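Local coordinates for protein arginine phosphatase Ywle (PDB 4PIC) that removes phosphate from phosphoarginine residues of proteins, probably counteracting the arginine kinase McsB, and has almost no activity on phosphotyrosine peptides, at residues A[43-46]-A[50-53]; A[55-60]-A[132-137]. One frame throughout, in Å; residues are numbered along the deposited sequence.

Contact 1: A[43-46]-A[50-53]; sequences GSEA and AKMV
Ala-46 and Ala-50 bring the two backbones closest, with CA atoms 6.2 Å apart, where the irregular loop 43-46 leads into helix 48-56. Both residues point their CB toward the other segment. The two methyls lie 4.4 Å apart, CB to CB, and make a small apolar touch.

Lys-51 buries more surface here than any other residue. Its CG sits beside its own backbone N (chi1 -71°), and beyond CG the chain is fully extended. The extension carries it back past Ala-46, as far as Glu-45. On the way its CG passes 4.1 Å from Ala-46 CB. Further out, its CE lies 3.5 Å from Ala-46 O. The amine ends at Glu-45, where NZ donates to OE1 at 2.6 Å in a short salt bridge.

The carboxylate does not meet the amine head-on in its plane. NZ approaches from above, 60° out of that plane, and is also near Glu-45 OE2 at 3.1 Å. Glu-45 is bent at chi2 (-122°), and the two side chains cross at about a right angle. A long, weak ion pair joins Glu-45 OE1 to Arg-64 as well. The loop is held further by Ser-44 N, which bonds to Ser-65 OG.

The arrangement fastens the loop to the first turn of the helix that follows it, beside the phosphatase pocket. The Ala-46 side chain is about 6 Å from that of Thr-13, a site important for substrate discrimination. The Ala-50 side chain is about 5 Å from that of Cys-14, which probably binds substrate. An ion pair on the exposed side flanks the methyl contact. Glu-45 and Lys-51 probably stabilise each other's charged forms there.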
loop_
_atom_site.group_PDB
_atom_site.type_symbol
_atom_site.label_atom_id
_atom_site.label_comp_id
_atom_site.label_asym_id
_atom_site.label_seq_id
_atom_site.Cartn_x
_atom_site.Cartn_y
_atom_site.Cartn_z
ATOM N N GLY A 43 4.622 3.227 -15.633
ATOM C CA GLY A 43 5.463 3.027 -16.804
ATOM C C GLY A 43 6.653 2.096 -16.656
ATOM O O GLY A 43 7.480 1.991 -17.570
ATOM N N SER A 44 6.755 1.407 -15.522
ATOM C CA SER A 44 7.854 0.466 -15.314
ATOM C C SER A 44 7.628 -0.853 -16.057
ATOM O O SER A 44 6.500 -1.309 -16.187
ATOM C CB SER A 44 8.050 0.176 -13.831
ATOM O OG SER A 44 8.577 1.300 -13.153
ATOM N N GLU A 45 8.713 -1.460 -16.529
ATOM C CA GLU A 45 8.639 -2.776 -17.149
ATOM C C GLU A 45 8.352 -3.830 -16.086
ATOM O O GLU A 45 8.612 -3.607 -14.899
ATOM C CB GLU A 45 9.976 -3.114 -17.810
ATOM C CG GLU A 45 10.389 -2.191 -18.940
ATOM C CD GLU A 45 10.603 -2.947 -20.232
ATOM O OE1 GLU A 45 9.694 -3.705 -20.628
ATOM O OE2 GLU A 45 11.680 -2.800 -20.848
ATOM N N ALA A 46 7.826 -4.979 -16.510
ATOM C CA ALA A 46 7.814 -6.145 -15.638
ATOM C C ALA A 46 9.264 -6.444 -15.278
ATOM O O ALA A 46 10.182 -6.157 -16.064
ATOM C CB ALA A 46 7.179 -7.336 -16.346
ATOM N N ALA A 50 10.418 -11.933 -14.089
ATOM C CA ALA A 50 9.037 -12.135 -14.542
ATOM C C ALA A 50 9.053 -12.289 -16.058
ATOM O O ALA A 50 8.417 -13.195 -16.616
ATOM C CB ALA A 50 8.142 -10.974 -14.125
ATOM N N LYS A 51 9.782 -11.415 -16.742
ATOM C CA LYS A 51 9.885 -11.532 -18.192
ATOM C C LYS A 51 10.495 -12.856 -18.605
ATOM O O LYS A 51 10.036 -13.488 -19.550
ATOM C CB LYS A 51 10.720 -10.398 -18.775
ATOM C CG LYS A 51 10.052 -9.039 -18.752
ATOM C CD LYS A 51 10.852 -8.116 -19.651
ATOM C CE LYS A 51 10.405 -6.684 -19.559
ATOM N NZ LYS A 51 11.191 -5.852 -20.521
HETATM N N MSE A 52 11.519 -13.295 -17.896
HETATM C CA MSE A 52 12.176 -14.544 -18.245
HETATM C C MSE A 52 11.271 -15.751 -18.091
HETATM O O MSE A 52 11.185 -16.575 -18.997
HETATM C CB MSE A 52 13.434 -14.737 -17.411
HETATM C CG MSE A 52 14.616 -13.930 -17.905
HETATM SE SE MSE A 52 16.081 -13.947 -16.633
HETATM C CE MSE A 52 17.396 -13.002 -17.678
ATOM N N VAL A 53 10.588 -15.875 -16.961
ATOM C CA VAL A 53 9.736 -17.046 -16.778
ATOM C C VAL A 53 8.508 -17.010 -17.693
ATOM O O VAL A 53 8.015 -18.063 -18.130
ATOM C CB VAL A 53 9.365 -17.315 -15.301
ATOM C CG1 VAL A 53 10.637 -17.411 -14.454
ATOM C CG2 VAL A 53 8.471 -16.221 -14.774
#

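Contact 2: A[55-60]-A[132-137]; sequences KEKGIE and ELETLI
Glu-134 offers the one flat group that meets Lys-57, its carboxylate. Nothing of segment 55-60 lies over either of its faces. Lys-57 NZ comes to the OE1 end, 2.8 Å from that oxygen, in a salt bridge whose hydrogen bond is weak. The carboxylate carbon is set back, with Glu-134 CD 3.9 Å from Lys-57 NZ. One oxygen therefore does the touching.

The backbones stay well apart, and the two side chains span the distance. The nearest CA atoms, those of Lys-57 and Glu-134, are 10.0 Å apart. With CG anti to the backbone N (chi1 177°), Glu-134 carries its carboxylate away from the helix toward Lys-57. Lys-57 is bent at chi2 and again at chi4 (74°), and the second bend places the amine.

A second carboxylate, that of Glu-60, serves its own segment. Lys-55 NZ bonds to Glu-60 OE2 at 2.7 Å from above the plane, tilted 36° out of it. This ion pair spans the turn that ends helix 48-56. Gly-58, at positive phi, is the C-prime residue of a Schellman motif here, and its N bonds to Lys-55 O at 2.9 Å.

Around the bridge, Glu-56 forms salt bridges to Arg-127 and Arg-130, so several ion pairs join the end of helix 48-56 to helix 123-150. Ile-59 and Leu-133 both pack on Leu-22 of helix 15-25, beneath the charges.

The contact lies at the surface, away from the annotated sites. A single weak bond between two long side chains at the surface suggests a modest electrostatic tie between helix end and long helix.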
loop_
_atom_site.group_PDB
_atom_site.type_symbol
_atom_site.label_atom_id
_atom_site.label_comp_id
_atom_site.label_asym_id
_atom_site.label_seq_id
_atom_site.Cartn_x
_atom_site.Cartn_y
_atom_site.Cartn_z
ATOM N N LYS A 55 8.762 -15.761 -20.750
ATOM C CA LYS A 55 9.388 -16.155 -22.013
ATOM C C LYS A 55 9.476 -17.680 -22.134
ATOM O O LYS A 55 9.316 -18.235 -23.230
ATOM C CB LYS A 55 10.783 -15.524 -22.130
ATOM C CG LYS A 55 11.428 -15.666 -23.506
ATOM C CD LYS A 55 12.881 -15.203 -23.472
ATOM C CE LYS A 55 13.420 -14.966 -24.877
ATOM N NZ LYS A 55 12.893 -13.699 -25.468
ATOM N N GLU A 56 9.695 -18.364 -21.013
ATOM C CA GLU A 56 9.799 -19.825 -21.015
ATOM C C GLU A 56 8.501 -20.480 -21.476
ATOM O O GLU A 56 8.497 -21.614 -21.971
ATOM C CB GLU A 56 10.153 -20.348 -19.623
ATOM C CG GLU A 56 11.500 -19.892 -19.118
ATOM C CD GLU A 56 11.746 -20.244 -17.663
ATOM O OE1 GLU A 56 10.901 -20.928 -17.040
ATOM O OE2 GLU A 56 12.807 -19.842 -17.145
ATOM N N LYS A 57 7.392 -19.782 -21.280
ATOM C CA LYS A 57 6.091 -20.280 -21.712
ATOM C C LYS A 57 5.598 -19.619 -22.999
ATOM O O LYS A 57 4.410 -19.710 -23.334
ATOM C CB LYS A 57 5.071 -20.117 -20.585
ATOM C CG LYS A 57 5.393 -20.965 -19.358
ATOM C CD LYS A 57 5.702 -22.406 -19.771
ATOM C CE LYS A 57 5.895 -23.329 -18.574
ATOM N NZ LYS A 57 4.600 -23.651 -17.917
ATOM N N GLY A 58 6.513 -18.967 -23.709
ATOM C CA GLY A 58 6.225 -18.366 -24.997
ATOM C C GLY A 58 5.588 -16.994 -24.973
ATOM O O GLY A 58 5.084 -16.515 -25.990
ATOM N N ILE A 59 5.601 -16.347 -23.811
ATOM C CA ILE A 59 4.916 -15.075 -23.657
ATOM C C ILE A 59 5.935 -13.944 -23.600
ATOM O O ILE A 59 6.870 -13.982 -22.800
ATOM C CB ILE A 59 4.042 -15.093 -22.403
ATOM C CG1 ILE A 59 2.920 -16.121 -22.575
ATOM C CG2 ILE A 59 3.465 -13.708 -22.131
ATOM C CD1 ILE A 59 2.140 -16.397 -21.289
ATOM N N GLU A 60 5.781 -12.967 -24.491
ATOM C CA GLU A 60 6.677 -11.815 -24.545
ATOM C C GLU A 60 5.811 -10.591 -24.743
ATOM O O GLU A 60 5.823 -9.961 -25.802
ATOM C CB GLU A 60 7.677 -11.937 -25.700
ATOM C CG GLU A 60 8.613 -13.140 -25.619
ATOM C CD GLU A 60 9.484 -13.294 -26.861
ATOM O OE1 GLU A 60 8.963 -13.740 -27.906
ATOM O OE2 GLU A 60 10.689 -12.960 -26.796
ATOM N N GLU A 132 1.985 -21.526 -10.123
ATOM C CA GLU A 132 0.763 -21.384 -9.332
ATOM C C GLU A 132 -0.265 -20.607 -10.133
ATOM O O GLU A 132 -1.432 -20.996 -10.219
ATOM C CB GLU A 132 1.025 -20.650 -8.012
ATOM C CG GLU A 132 1.811 -21.438 -6.959
ATOM C CD GLU A 132 2.185 -20.588 -5.758
ATOM O OE1 GLU A 132 1.960 -19.359 -5.804
ATOM O OE2 GLU A 132 2.719 -21.141 -4.768
ATOM N N LEU A 133 0.178 -19.502 -10.724
ATOM C CA LEU A 133 -0.708 -18.651 -11.509
ATOM C C LEU A 133 -1.242 -19.362 -12.739
ATOM O O LEU A 133 -2.406 -19.201 -13.087
ATOM C CB LEU A 133 0.017 -17.377 -11.931
ATOM C CG LEU A 133 0.268 -16.364 -10.831
ATOM C CD1 LEU A 133 1.236 -15.293 -11.326
ATOM C CD2 LEU A 133 -1.058 -15.752 -10.405
ATOM N N GLU A 134 -0.409 -20.151 -13.406
ATOM C CA GLU A 134 -0.870 -20.855 -14.596
ATOM C C GLU A 134 -2.035 -21.783 -14.244
ATOM O O GLU A 134 -3.061 -21.818 -14.939
ATOM C CB GLU A 134 0.258 -21.642 -15.275
ATOM C CG GLU A 134 -0.225 -22.442 -16.470
ATOM C CD GLU A 134 0.820 -22.617 -17.557
ATOM O OE1 GLU A 134 2.014 -22.809 -17.235
ATOM O OE2 GLU A 134 0.432 -22.570 -18.745
ATOM N N THR A 135 -1.878 -22.519 -13.146
ATOM C CA THR A 135 -2.911 -23.443 -12.703
ATOM C C THR A 135 -4.199 -22.704 -12.392
ATOM O O THR A 135 -5.281 -23.096 -12.847
ATOM C CB THR A 135 -2.445 -24.214 -11.462
ATOM O OG1 THR A 135 -1.275 -24.972 -11.801
ATOM C CG2 THR A 135 -3.548 -25.153 -10.974
ATOM N N LEU A 136 -4.079 -21.616 -11.639
ATOM C CA LEU A 136 -5.262 -20.861 -11.247
ATOM C C LEU A 136 -5.918 -20.143 -12.424
ATOM O O LEU A 136 -7.148 -20.018 -12.479
ATOM C CB LEU A 136 -4.924 -19.874 -10.131
ATOM C CG LEU A 136 -4.492 -20.542 -8.819
ATOM C CD1 LEU A 136 -3.993 -19.517 -7.826
ATOM C CD2 LEU A 136 -5.629 -21.343 -8.206
ATOM N N ILE A 137 -5.114 -19.686 -13.375
ATOM C CA ILE A 137 -5.650 -18.962 -14.515
ATOM C C ILE A 137 -6.316 -19.911 -15.510
ATOM O O ILE A 137 -7.309 -19.552 -16.160
ATOM C CB ILE A 137 -4.583 -18.053 -15.123
ATOM C CG1 ILE A 137 -4.348 -16.897 -14.141
ATOM C CG2 ILE A 137 -4.995 -17.522 -16.480
ATOM C CD1 ILE A 137 -3.208 -16.039 -14.500
#

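Going from the N terminus, the chain leaves strand 31-37 and enters the loop that holds 43-46. Contact 1 closes a very short loop, since only three residues separate its segments, and joins this loop to helix 48-56. Contact 2 opens at the far end of the same helix. It closes a much longer loop, with 71 residues between its segments, and reaches helix 123-150. The two contacts follow in series and neither nest nor cross. Their centres are 13 Å apart. Helix 48-56 is their common element: its start is joined to the loop beside the substrate pocket, and the turn at its end is tied, weakly in this contact, to the long C-terminal helix.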